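Local coordinates for aldo-keto Reductase, OXIDOREDUCTASE (Salmonella typhimurium, PDB 5T79), which probably reduces aldehydes with NADPH, among them 3-hydroxybutanal, which it would convert to 1,3-butanediol, at residues R16-S21 with C189-P194; W202-L207 with L282-R287; G206-L211 with V216-F221. All coordinates share one frame; numbering follows the deposited sequence.

Contact 1 of 3, residues R16-S21 with C189-P194; sequences RRCGRS and CLIHQP. With NDP (NADPH dihydro-nicotinamide-adenine-dinucleotide phosphate), chain E.
L190 meets both C18 and S21, and its use of a methyl together with its carbonyl oxygen illustrates how a turn can be fitted to the base of a strand. With CG anti to the backbone N (chi1 177°), CD1 is brought to S21, lying 3.4 Å from S21 OG. The polar half of L190 is engaged as well: a water bridges the carbonyls, 2.7 Å from L190 O and 2.8 Å from C18 O. C18 O also accepts the hydroxyl of S21, with OG to O at 2.7 Å, and the same OG is bonded to V23 N, which fixes the rotation of the serine. The thiol of C18 is laid alongside L190, with SG 3.9 Å from L190 CG and in close approach to L190 O, at 3.5 Å.

At I191, where strand 191-193 is under way, CD1 meets the same sulfur from a second direction, 3.8 Å from C18 SG. The fold explains the pairing. Strand 191-193 is a stave of the (beta/alpha)8 barrel of the aldo-keto reductases, whereas strand 15-17 belongs to the N-terminal beta hairpin, paired antiparallel with strand 24-31, that closes the bottom of the barrel. C18, near the end of strand 15-17, lies against the N-terminal end of strand 191-193.

Further along, the opposite end of the strand serves the cofactor. Q193, extended beyond CG, presents OE1 to the carboxamide of NADPH, whose N7N donates a nearly straight bond to it (3.1 Å, 169°). Q193 NE2 donates to OD1 of D61, which itself binds the cofactor through OD2; this probably sets which way round the amide lies.

Contact 2 of 3, residues W202-L207 with L282-R287; sequences WVEDGL and LAWVLR. With SO4 (sulfate ion), chain B.
E204, R287 and W284 meet outside the wall of a (beta/alpha)8 barrel, where the loop leading from strand 191-193 into helix 207-214 faces the C-terminal end of helix 277-285. The approach is a useful example of a salt bridge formed beside an aromatic ring. The side chains of E204 and R287 cross at about a right angle, and their flat ends are turned 42° against each other. R287 NH1 lies 2.9 Å from E204 OE2, and it comes from above the carboxylate plane, 53° out of it, while the oxygen stays near the plane of the guanidinium, at its edge. Y196 OH is bonded to both E204 OE2 and R287 NH2, linking the two partners, and E204 OE1 pairs with R201, so the carboxylate is held by both oxygens.

W284 arrives from the direction opposite to E204. Its CH2 touches E204 OE2 at 3.3 Å, an oblique meeting that is neither face nor edge. One face of the indole lies under R287 NH2, which sits 3.1 Å above the ring plane, over its centre. R287 starts with CG wedged between the backbone N and the carbonyl carbon (chi1 77°) and then runs extended to NE, a course that brings the guanidinium back over its own helix end. There R287 NH2 bonds to W284 O at 2.9 Å; the backbone N of R287 reaches that oxygen from the opposite face. A sulfate, probably from the crystallisation liquor and also held by N288, takes the remaining edge: R287 NH1 reaches its O1, and R287 NE lies 2.9 Å from its O2.

Contact 3 of 3, residues G206-L211 with V216-F221; sequences GLLALL and VGSIAF. With NDP (NADPH dihydro-nicotinamide-adenine-dinucleotide phosphate), chain E.
One backbone hydrogen bond ties L211 to V216: V216 N donates to L211 O at 2.9 Å, with the donor tilted 28° from the carbonyl plane. It spans five residues, a longer reach than the four-residue bond by which L211 N is held to L207 O inside the helix. In this way the chain is turned from helix 207-214 into strand 217-220 over a very short connection.

Packing of the leucine methyls supplies the rest. L211 points at the strand, its CG beside the backbone N and anti to the carbonyl carbon (chi1 -59°), and its two methyls divide the work. CD2 lies against V216, 3.9 Å from CG1, where the two side chains cross obliquely; CD1 rests 3.9 Å from S218 CB. L208, one helical turn earlier, adds a distant contact, its CD2 4.4 Å from S218 OG, a hydroxyl that is bonded elsewhere.

This is the second half of a beta-alpha-beta unit made of strand 191-193, helix 207-214 and strand 217-220, the repeating element of the TIM barrel. The axes of the short helix and strand segments approach to 9.1 Å and run at 146°, the near-antiparallel course of a helix returning along the outside of the barrel.

Cofactor contact comes at F221, beyond A220. The dihydronicotinamide of NADPH lies over one face of the F221 ring, with C3N of the cofactor 3.4 Å above its centre. F221 CE1 comes within 3.4 Å of C4N, the carbon that carries the hydride in NADPH, and F221 CB packs on the ribose oxygen O4D at 3.2 Å.

Contacts 1 and 3 are buried and work on neighbouring, parallel strands of the barrel, 191-193 and 217-220, which are probably bonded to each other through H192 N and G217 O. Both mix methyl packing with backbone polar atoms at the N-terminal ends of the strands, by a water in contact 1 and by a direct hydrogen bond in contact 3. Both reach NADPH at the other end, one with an amide and one with an aromatic face. Contact 2 is partly buried, lies farther out and relies on charge, with an arginine shared between a carboxylate and an anion. It shares G206 and L207 with contact 3, and its V203 packs on P194 of contact 1.

Contact 1 of 3, residues R16-S21 with C189-P194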
loop_
_atom_site.group_PDB
_atom_site.type_symbol
_atom_site.label_atom_id
_atom_site.label_comp_id
_atom_site.label_asym_id
_atom_site.label_seq_id
_atom_site.Cartn_x
_atom_site.Cartn_y
_atom_site.Cartn_z
ATOM N N ARG A 16 8.890 -8.753 6.482
ATOM C CA ARG A 16 9.335 -9.373 5.235
ATOM C C ARG A 16 10.292 -8.461 4.508
ATOM O O ARG A 16 9.999 -7.279 4.330
ATOM C CB ARG A 16 8.092 -9.699 4.374
ATOM C CG ARG A 16 7.166 -10.740 5.070
ATOM C CD ARG A 16 5.836 -10.972 4.380
ATOM N NE ARG A 16 6.004 -11.298 2.956
ATOM C CZ ARG A 16 6.211 -12.514 2.472
ATOM N NH1 ARG A 16 6.324 -13.552 3.292
ATOM N NH2 ARG A 16 6.350 -12.698 1.167
ATOM N N ARG A 17 11.450 -9.006 4.086
ATOM C CA ARG A 17 12.444 -8.178 3.404
ATOM C C ARG A 17 11.897 -7.679 2.069
ATOM O O ARG A 17 11.367 -8.453 1.284
ATOM C CB ARG A 17 13.759 -8.922 3.186
ATOM C CG ARG A 17 14.870 -7.923 2.809
ATOM C CD ARG A 17 16.225 -8.437 3.117
ATOM N NE ARG A 17 16.417 -8.696 4.542
ATOM C CZ ARG A 17 17.050 -7.883 5.380
ATOM N NH1 ARG A 17 17.528 -6.717 4.952
ATOM N NH2 ARG A 17 17.223 -8.233 6.648
ATOM N N CYS A 18 12.065 -6.379 1.832
ATOM C CA CYS A 18 11.572 -5.655 0.663
ATOM C C CYS A 18 12.619 -5.727 -0.453
ATOM O O CYS A 18 13.542 -4.916 -0.498
ATOM C CB CYS A 18 11.244 -4.219 1.069
ATOM S SG CYS A 18 10.525 -3.202 -0.258
ATOM N N GLY A 19 12.488 -6.745 -1.303
ATOM C CA GLY A 19 13.420 -7.043 -2.396
ATOM C C GLY A 19 14.807 -7.248 -1.827
ATOM O O GLY A 19 14.943 -7.869 -0.767
ATOM N N ARG A 20 15.835 -6.715 -2.504
ATOM C CA ARG A 20 17.215 -6.757 -2.015
ATOM C C ARG A 20 17.529 -5.374 -1.468
ATOM O O ARG A 20 17.907 -4.463 -2.217
ATOM C CB ARG A 20 18.208 -7.199 -3.110
ATOM C CG ARG A 20 18.013 -8.648 -3.577
ATOM C CD ARG A 20 19.175 -9.137 -4.436
ATOM N NE ARG A 20 19.368 -8.317 -5.635
ATOM C CZ ARG A 20 18.869 -8.591 -6.836
ATOM N NH1 ARG A 20 19.103 -7.778 -7.858
ATOM N NH2 ARG A 20 18.129 -9.677 -7.026
ATOM N N SER A 21 17.252 -5.186 -0.172
ATOM C CA SER A 21 17.427 -3.901 0.528
ATOM C C SER A 21 17.558 -4.131 2.021
ATOM O O SER A 21 17.424 -5.265 2.467
ATOM C CB SER A 21 16.235 -2.981 0.257
ATOM O OG SER A 21 15.115 -3.349 1.050
ATOM N N CYS A 189 15.542 1.713 -7.010
ATOM C CA CYS A 189 14.117 1.650 -6.698
ATOM C C CYS A 189 13.886 0.677 -5.545
ATOM O O CYS A 189 14.260 -0.478 -5.657
ATOM C CB CYS A 189 13.334 1.213 -7.931
ATOM S SG CYS A 189 11.549 1.276 -7.705
ATOM N N LEU A 190 13.274 1.126 -4.458
ATOM C CA LEU A 190 13.039 0.207 -3.336
ATOM C C LEU A 190 11.885 -0.742 -3.604
ATOM O O LEU A 190 11.945 -1.927 -3.235
ATOM C CB LEU A 190 12.732 1.005 -2.028
ATOM C CG LEU A 190 12.385 0.147 -0.781
ATOM C CD1 LEU A 190 13.606 -0.598 -0.273
ATOM C CD2 LEU A 190 11.794 0.986 0.374
ATOM N N ILE A 191 10.791 -0.200 -4.187
ATOM C CA ILE A 191 9.521 -0.901 -4.214
ATOM C C ILE A 191 8.619 -0.481 -5.368
ATOM O O ILE A 191 8.715 0.629 -5.896
ATOM C CB ILE A 191 8.831 -0.594 -2.819
ATOM C CG1 ILE A 191 7.596 -1.516 -2.532
ATOM C CG2 ILE A 191 8.473 0.922 -2.630
ATOM C CD1 ILE A 191 7.182 -1.525 -1.029
ATOM N N HIS A 192 7.692 -1.380 -5.694
ATOM C CA HIS A 192 6.631 -1.170 -6.659
ATOM C C HIS A 192 5.328 -1.414 -5.943
ATOM O O HIS A 192 5.194 -2.414 -5.232
ATOM C CB HIS A 192 6.785 -2.131 -7.849
ATOM C CG HIS A 192 5.844 -1.860 -8.993
ATOM N ND1 HIS A 192 4.465 -1.847 -8.816
ATOM C CD2 HIS A 192 6.117 -1.654 -10.299
ATOM C CE1 HIS A 192 3.946 -1.639 -10.020
ATOM N NE2 HIS A 192 4.900 -1.509 -10.945
ATOM N N GLN A 193 4.366 -0.507 -6.125
ATOM C CA GLN A 193 3.048 -0.653 -5.556
ATOM C C GLN A 193 2.031 -0.875 -6.682
ATOM O O GLN A 193 1.502 0.093 -7.243
ATOM C CB GLN A 193 2.672 0.557 -4.698
ATOM C CG GLN A 193 1.287 0.414 -4.045
ATOM C CD GLN A 193 0.984 1.504 -3.059
ATOM O OE1 GLN A 193 -0.080 2.102 -3.120
ATOM N NE2 GLN A 193 1.885 1.802 -2.121
ATOM N N PRO A 194 1.720 -2.155 -6.981
ATOM C CA PRO A 194 0.686 -2.450 -7.981
ATOM C C PRO A 194 -0.648 -2.833 -7.345
ATOM O O PRO A 194 -0.690 -3.312 -6.199
ATOM C CB PRO A 194 1.248 -3.698 -8.674
ATOM C CG PRO A 194 1.984 -4.459 -7.536
ATOM C CD PRO A 194 2.339 -3.395 -6.468
HETATM P PA NDP E . -8.866 -2.989 0.647
HETATM O O1A NDP E . -8.115 -3.689 1.740
HETATM O O2A NDP E . -9.015 -3.489 -0.719
HETATM O O5B NDP E . -10.370 -2.641 1.100
HETATM C C5B NDP E . -10.460 -1.758 2.236
HETATM C C4B NDP E . -11.893 -1.471 2.590
HETATM O O4B NDP E . -12.639 -2.709 2.618
HETATM C C3B NDP E . -12.063 -0.830 3.966
HETATM O O3B NDP E . -12.100 0.591 3.851
HETATM C C2B NDP E . -13.367 -1.429 4.477
HETATM O O2B NDP E . -14.506 -0.660 4.032
HETATM C C1B NDP E . -13.399 -2.804 3.807
HETATM N N9A NDP E . -12.853 -3.890 4.615
HETATM C C8A NDP E . -11.538 -4.138 4.912
HETATM N N7A NDP E . -11.350 -5.200 5.658
HETATM C C5A NDP E . -12.633 -5.681 5.873
HETATM C C6A NDP E . -13.128 -6.753 6.644
HETATM N N6A NDP E . -12.351 -7.654 7.255
HETATM N N1A NDP E . -14.470 -6.904 6.716
HETATM C C2A NDP E . -15.253 -6.071 6.020
HETATM N N3A NDP E . -14.899 -5.043 5.243
HETATM C C4A NDP E . -13.568 -4.887 5.229
HETATM O O3 NDP E . -7.994 -1.664 0.605
HETATM P PN NDP E . -8.189 -0.437 -0.401
HETATM O O1N NDP E . -8.919 0.501 0.488
HETATM O O2N NDP E . -8.792 -0.840 -1.739
HETATM O O5D NDP E . -6.744 0.150 -0.855
HETATM C C5D NDP E . -5.596 -0.298 -0.084
HETATM C C4D NDP E . -4.591 0.819 0.085
HETATM O O4D NDP E . -3.813 0.933 -1.121
HETATM C C3D NDP E . -5.148 2.209 0.330
HETATM O O3D NDP E . -5.486 2.381 1.698
HETATM C C2D NDP E . -4.030 3.117 -0.204
HETATM O O2D NDP E . -3.001 3.507 0.704
HETATM C C1D NDP E . -3.467 2.282 -1.358
HETATM N N1N NDP E . -4.035 2.634 -2.675
HETATM C C2N NDP E . -3.132 3.056 -3.650
HETATM C C3N NDP E . -3.514 3.401 -4.891
HETATM C C7N NDP E . -2.466 3.564 -5.959
HETATM O O7N NDP E . -2.881 3.945 -7.064
HETATM N N7N NDP E . -1.171 3.357 -5.715
HETATM C C4N NDP E . -4.978 3.572 -5.199
HETATM C C5N NDP E . -5.841 2.861 -4.213
HETATM C C6N NDP E . -5.400 2.457 -3.038
HETATM P P2B NDP E . -15.797 -0.173 4.890
HETATM O O1X NDP E . -15.986 1.292 5.027
HETATM O O2X NDP E . -16.921 -0.853 4.119
HETATM O O3X NDP E . -15.662 -0.899 6.224
HETATM O O HOH W 1 14.242 -3.333 -2.746
#

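Contact 2 of 3, residues W202-L207 with L282-R287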
loop_
_atom_site.group_PDB
_atom_site.type_symbol
_atom_site.label_atom_id
_atom_site.label_comp_id
_atom_site.label_asym_id
_atom_site.label_seq_id
_atom_site.Cartn_x
_atom_site.Cartn_y
_atom_site.Cartn_z
ATOM N N TRP A 202 -3.037 -9.045 -12.986
ATOM C CA TRP A 202 -2.125 -8.587 -14.041
ATOM C C TRP A 202 -0.629 -8.719 -13.679
ATOM O O TRP A 202 0.166 -8.990 -14.572
ATOM C CB TRP A 202 -2.432 -7.138 -14.474
ATOM C CG TRP A 202 -1.968 -6.074 -13.516
ATOM C CD1 TRP A 202 -2.681 -5.537 -12.481
ATOM C CD2 TRP A 202 -0.719 -5.370 -13.554
ATOM N NE1 TRP A 202 -1.944 -4.567 -11.853
ATOM C CE2 TRP A 202 -0.727 -4.451 -12.480
ATOM C CE3 TRP A 202 0.432 -5.456 -14.366
ATOM C CZ2 TRP A 202 0.359 -3.611 -12.204
ATOM C CZ3 TRP A 202 1.519 -4.646 -14.072
ATOM C CH2 TRP A 202 1.476 -3.730 -13.004
ATOM N N VAL A 203 -0.248 -8.541 -12.399
ATOM C CA VAL A 203 1.179 -8.604 -11.976
ATOM C C VAL A 203 1.764 -9.997 -12.225
ATOM O O VAL A 203 2.983 -10.123 -12.282
ATOM C CB VAL A 203 1.424 -8.190 -10.504
ATOM C CG1 VAL A 203 0.966 -6.772 -10.246
ATOM C CG2 VAL A 203 0.760 -9.156 -9.519
ATOM N N GLU A 204 0.899 -11.046 -12.336
ATOM C CA GLU A 204 1.361 -12.417 -12.583
ATOM C C GLU A 204 1.763 -12.626 -14.043
ATOM O O GLU A 204 2.261 -13.710 -14.376
ATOM C CB GLU A 204 0.293 -13.447 -12.184
ATOM C CG GLU A 204 -0.106 -13.394 -10.715
ATOM C CD GLU A 204 -1.168 -14.418 -10.361
ATOM O OE1 GLU A 204 -1.587 -15.178 -11.261
ATOM O OE2 GLU A 204 -1.640 -14.410 -9.205
ATOM N N ASP A 205 1.612 -11.591 -14.906
ATOM C CA ASP A 205 1.990 -11.695 -16.320
ATOM C C ASP A 205 3.421 -11.203 -16.598
ATOM O O ASP A 205 3.772 -10.988 -17.757
ATOM C CB ASP A 205 1.003 -10.932 -17.228
ATOM C CG ASP A 205 -0.450 -11.388 -17.156
ATOM O OD1 ASP A 205 -0.690 -12.559 -16.794
ATOM O OD2 ASP A 205 -1.342 -10.575 -17.477
ATOM N N GLY A 206 4.244 -11.066 -15.569
ATOM C CA GLY A 206 5.620 -10.623 -15.770
ATOM C C GLY A 206 6.179 -9.685 -14.727
ATOM O O GLY A 206 7.380 -9.723 -14.452
ATOM N N LEU A 207 5.342 -8.832 -14.132
ATOM C CA LEU A 207 5.880 -7.876 -13.158
ATOM C C LEU A 207 6.524 -8.541 -11.945
ATOM O O LEU A 207 7.643 -8.164 -11.591
ATOM C CB LEU A 207 4.810 -6.881 -12.683
ATOM C CG LEU A 207 5.357 -5.790 -11.765
ATOM C CD1 LEU A 207 6.076 -4.702 -12.563
ATOM C CD2 LEU A 207 4.251 -5.183 -10.903
ATOM N N LEU A 282 -6.317 -11.955 1.607
ATOM C CA LEU A 282 -5.008 -11.357 1.944
ATOM C C LEU A 282 -3.906 -12.407 1.905
ATOM O O LEU A 282 -2.828 -12.173 1.353
ATOM C CB LEU A 282 -5.037 -10.696 3.347
ATOM C CG LEU A 282 -6.047 -9.585 3.572
ATOM C CD1 LEU A 282 -5.922 -9.037 4.985
ATOM C CD2 LEU A 282 -5.862 -8.433 2.543
ATOM N N ALA A 283 -4.180 -13.575 2.502
ATOM C CA ALA A 283 -3.258 -14.708 2.529
ATOM C C ALA A 283 -2.873 -15.118 1.109
ATOM O O ALA A 283 -1.706 -15.404 0.843
ATOM C CB ALA A 283 -3.939 -15.878 3.228
ATOM N N TRP A 284 -3.864 -15.132 0.189
ATOM C CA TRP A 284 -3.656 -15.551 -1.192
ATOM C C TRP A 284 -2.629 -14.658 -1.892
ATOM O O TRP A 284 -1.829 -15.171 -2.656
ATOM C CB TRP A 284 -4.985 -15.573 -1.962
ATOM C CG TRP A 284 -4.869 -16.056 -3.383
ATOM C CD1 TRP A 284 -4.994 -17.341 -3.828
ATOM C CD2 TRP A 284 -4.637 -15.251 -4.544
ATOM N NE1 TRP A 284 -4.857 -17.384 -5.197
ATOM C CE2 TRP A 284 -4.649 -16.114 -5.664
ATOM C CE3 TRP A 284 -4.451 -13.870 -4.756
ATOM C CZ2 TRP A 284 -4.472 -15.645 -6.973
ATOM C CZ3 TRP A 284 -4.253 -13.412 -6.048
ATOM C CH2 TRP A 284 -4.237 -14.294 -7.135
ATOM N N VAL A 285 -2.625 -13.352 -1.623
ATOM C CA VAL A 285 -1.676 -12.431 -2.262
ATOM C C VAL A 285 -0.206 -12.823 -1.932
ATOM O O VAL A 285 0.660 -12.688 -2.802
ATOM C CB VAL A 285 -1.976 -10.955 -1.893
ATOM C CG1 VAL A 285 -0.835 -10.032 -2.315
ATOM C CG2 VAL A 285 -3.303 -10.495 -2.507
ATOM N N LEU A 286 0.062 -13.331 -0.716
ATOM C CA LEU A 286 1.436 -13.706 -0.306
ATOM C C LEU A 286 1.765 -15.210 -0.504
ATOM O O LEU A 286 2.828 -15.657 -0.069
ATOM C CB LEU A 286 1.655 -13.368 1.182
ATOM C CG LEU A 286 1.368 -11.925 1.656
ATOM C CD1 LEU A 286 1.564 -11.820 3.159
ATOM C CD2 LEU A 286 2.286 -10.920 0.979
ATOM N N ARG A 287 0.881 -15.977 -1.156
ATOM C CA ARG A 287 1.037 -17.446 -1.286
ATOM C C ARG A 287 2.331 -17.915 -1.995
ATOM O O ARG A 287 2.784 -19.037 -1.730
ATOM C CB ARG A 287 -0.176 -18.056 -2.000
ATOM C CG ARG A 287 -0.188 -17.852 -3.523
ATOM C CD ARG A 287 -1.546 -18.109 -4.149
ATOM N NE ARG A 287 -1.488 -17.933 -5.599
ATOM C CZ ARG A 287 -1.403 -16.759 -6.217
ATOM N NH1 ARG A 287 -1.322 -16.706 -7.539
ATOM N NH2 ARG A 287 -1.412 -15.629 -5.518
HETATM S S SO4 B . -0.905 -20.113 -8.337
HETATM O O1 SO4 B . -1.546 -19.084 -9.147
HETATM O O2 SO4 B . -1.728 -20.320 -7.156
HETATM O O3 SO4 B . -0.867 -21.348 -9.121
HETATM O O4 SO4 B . 0.454 -19.674 -8.046
#

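Contact 3 of 3, residues G206-L211 with V216-F221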
loop_
_atom_site.group_PDB
_atom_site.type_symbol
_atom_site.label_atom_id
_atom_site.label_comp_id
_atom_site.label_asym_id
_atom_site.label_seq_id
_atom_site.Cartn_x
_atom_site.Cartn_y
_atom_site.Cartn_z
ATOM N N GLY A 206 4.244 -11.066 -15.569
ATOM C CA GLY A 206 5.620 -10.623 -15.770
ATOM C C GLY A 206 6.179 -9.685 -14.727
ATOM O O GLY A 206 7.380 -9.723 -14.452
ATOM N N LEU A 207 5.342 -8.832 -14.132
ATOM C CA LEU A 207 5.880 -7.876 -13.158
ATOM C C LEU A 207 6.524 -8.541 -11.945
ATOM O O LEU A 207 7.643 -8.164 -11.591
ATOM C CB LEU A 207 4.810 -6.881 -12.683
ATOM C CG LEU A 207 5.357 -5.790 -11.765
ATOM C CD1 LEU A 207 6.076 -4.702 -12.563
ATOM C CD2 LEU A 207 4.251 -5.183 -10.903
ATOM N N LEU A 208 5.857 -9.529 -11.307
ATOM C CA LEU A 208 6.439 -10.131 -10.086
ATOM C C LEU A 208 7.785 -10.802 -10.381
ATOM O O LEU A 208 8.716 -10.662 -9.581
ATOM C CB LEU A 208 5.473 -11.109 -9.400
ATOM C CG LEU A 208 4.159 -10.506 -8.829
ATOM C CD1 LEU A 208 3.395 -11.542 -8.029
ATOM C CD2 LEU A 208 4.415 -9.248 -7.954
ATOM N N ALA A 209 7.911 -11.448 -11.552
ATOM C CA ALA A 209 9.160 -12.091 -11.993
ATOM C C ALA A 209 10.230 -11.029 -12.211
ATOM O O ALA A 209 11.366 -11.195 -11.759
ATOM C CB ALA A 209 8.924 -12.890 -13.276
ATOM N N LEU A 210 9.859 -9.901 -12.848
ATOM C CA LEU A 210 10.797 -8.799 -13.068
ATOM C C LEU A 210 11.298 -8.209 -11.724
ATOM O O LEU A 210 12.490 -7.950 -11.575
ATOM C CB LEU A 210 10.122 -7.686 -13.898
ATOM C CG LEU A 210 10.829 -6.300 -13.913
ATOM C CD1 LEU A 210 12.078 -6.327 -14.793
ATOM C CD2 LEU A 210 9.880 -5.208 -14.384
ATOM N N LEU A 211 10.386 -7.964 -10.774
ATOM C CA LEU A 211 10.795 -7.359 -9.500
ATOM C C LEU A 211 11.730 -8.299 -8.721
ATOM O O LEU A 211 12.742 -7.846 -8.170
ATOM C CB LEU A 211 9.567 -6.959 -8.670
ATOM C CG LEU A 211 8.603 -5.962 -9.327
ATOM C CD1 LEU A 211 7.375 -5.708 -8.429
ATOM C CD2 LEU A 211 9.293 -4.643 -9.689
ATOM N N VAL A 216 13.639 -5.740 -6.378
ATOM C CA VAL A 216 12.706 -4.670 -5.992
ATOM C C VAL A 216 11.529 -5.313 -5.242
ATOM O O VAL A 216 11.014 -6.346 -5.666
ATOM C CB VAL A 216 12.249 -3.827 -7.218
ATOM C CG1 VAL A 216 11.213 -2.763 -6.821
ATOM C CG2 VAL A 216 13.454 -3.149 -7.893
ATOM N N GLY A 217 11.118 -4.690 -4.140
ATOM C CA GLY A 217 9.999 -5.193 -3.354
ATOM C C GLY A 217 8.673 -4.867 -3.993
ATOM O O GLY A 217 8.609 -4.140 -5.001
ATOM N N SER A 218 7.592 -5.323 -3.349
ATOM C CA SER A 218 6.251 -5.069 -3.849
ATOM C C SER A 218 5.250 -5.027 -2.724
ATOM O O SER A 218 5.314 -5.828 -1.783
ATOM C CB SER A 218 5.848 -6.129 -4.882
ATOM O OG SER A 218 6.035 -7.428 -4.345
ATOM N N ILE A 219 4.263 -4.134 -2.856
ATOM C CA ILE A 219 3.216 -3.980 -1.854
ATOM C C ILE A 219 1.867 -3.932 -2.610
ATOM O O ILE A 219 1.625 -3.015 -3.397
ATOM C CB ILE A 219 3.478 -2.763 -0.915
ATOM C CG1 ILE A 219 2.382 -2.645 0.172
ATOM C CG2 ILE A 219 3.679 -1.407 -1.688
ATOM C CD1 ILE A 219 2.747 -1.752 1.336
ATOM N N ALA A 220 1.019 -4.948 -2.395
ATOM C CA ALA A 220 -0.254 -5.075 -3.108
ATOM C C ALA A 220 -1.315 -4.130 -2.588
ATOM O O ALA A 220 -1.710 -4.225 -1.428
ATOM C CB ALA A 220 -0.756 -6.515 -3.020
ATOM N N PHE A 221 -1.817 -3.240 -3.456
ATOM C CA PHE A 221 -2.877 -2.354 -3.020
ATOM C C PHE A 221 -4.205 -2.912 -3.537
ATOM O O PHE A 221 -4.226 -3.713 -4.480
ATOM C CB PHE A 221 -2.610 -0.907 -3.387
ATOM C CG PHE A 221 -2.971 -0.448 -4.754
ATOM C CD1 PHE A 221 -4.272 -0.059 -5.052
ATOM C CD2 PHE A 221 -1.992 -0.279 -5.722
ATOM C CE1 PHE A 221 -4.605 0.392 -6.325
ATOM C CE2 PHE A 221 -2.318 0.224 -6.985
ATOM C CZ PHE A 221 -3.619 0.557 -7.279
HETATM P PA NDP E . -8.866 -2.989 0.647
HETATM O O1A NDP E . -8.115 -3.689 1.740
HETATM O O2A NDP E . -9.015 -3.489 -0.719
HETATM O O5B NDP E . -10.370 -2.641 1.100
HETATM C C5B NDP E . -10.460 -1.758 2.236
HETATM C C4B NDP E . -11.893 -1.471 2.590
HETATM O O4B NDP E . -12.639 -2.709 2.618
HETATM C C3B NDP E . -12.063 -0.830 3.966
HETATM O O3B NDP E . -12.100 0.591 3.851
HETATM C C2B NDP E . -13.367 -1.429 4.477
HETATM O O2B NDP E . -14.506 -0.660 4.032
HETATM C C1B NDP E . -13.399 -2.804 3.807
HETATM N N9A NDP E . -12.853 -3.890 4.615
HETATM C C8A NDP E . -11.538 -4.138 4.912
HETATM N N7A NDP E . -11.350 -5.200 5.658
HETATM C C5A NDP E . -12.633 -5.681 5.873
HETATM C C6A NDP E . -13.128 -6.753 6.644
HETATM N N6A NDP E . -12.351 -7.654 7.255
HETATM N N1A NDP E . -14.470 -6.904 6.716
HETATM C C2A NDP E . -15.253 -6.071 6.020
HETATM N N3A NDP E . -14.899 -5.043 5.243
HETATM C C4A NDP E . -13.568 -4.887 5.229
HETATM O O3 NDP E . -7.994 -1.664 0.605
HETATM P PN NDP E . -8.189 -0.437 -0.401
HETATM O O1N NDP E . -8.919 0.501 0.488
HETATM O O2N NDP E . -8.792 -0.840 -1.739
HETATM O O5D NDP E . -6.744 0.150 -0.855
HETATM C C5D NDP E . -5.596 -0.298 -0.084
HETATM C C4D NDP E . -4.591 0.819 0.085
HETATM O O4D NDP E . -3.813 0.933 -1.121
HETATM C C3D NDP E . -5.148 2.209 0.330
HETATM O O3D NDP E . -5.486 2.381 1.698
HETATM C C2D NDP E . -4.030 3.117 -0.204
HETATM O O2D NDP E . -3.001 3.507 0.704
HETATM C C1D NDP E . -3.467 2.282 -1.358
HETATM N N1N NDP E . -4.035 2.634 -2.675
HETATM C C2N NDP E . -3.132 3.056 -3.650
HETATM C C3N NDP E . -3.514 3.401 -4.891
HETATM C C7N NDP E . -2.466 3.564 -5.959
HETATM O O7N NDP E . -2.881 3.945 -7.064
HETATM N N7N NDP E . -1.171 3.357 -5.715
HETATM C C4N NDP E . -4.978 3.572 -5.199
HETATM C C5N NDP E . -5.841 2.861 -4.213
HETATM C C6N NDP E . -5.400 2.457 -3.038
HETATM P P2B NDP E . -15.797 -0.173 4.890
HETATM O O1X NDP E . -15.986 1.292 5.027
HETATM O O2X NDP E . -16.921 -0.853 4.119
HETATM O O3X NDP E . -15.662 -0.899 6.224
#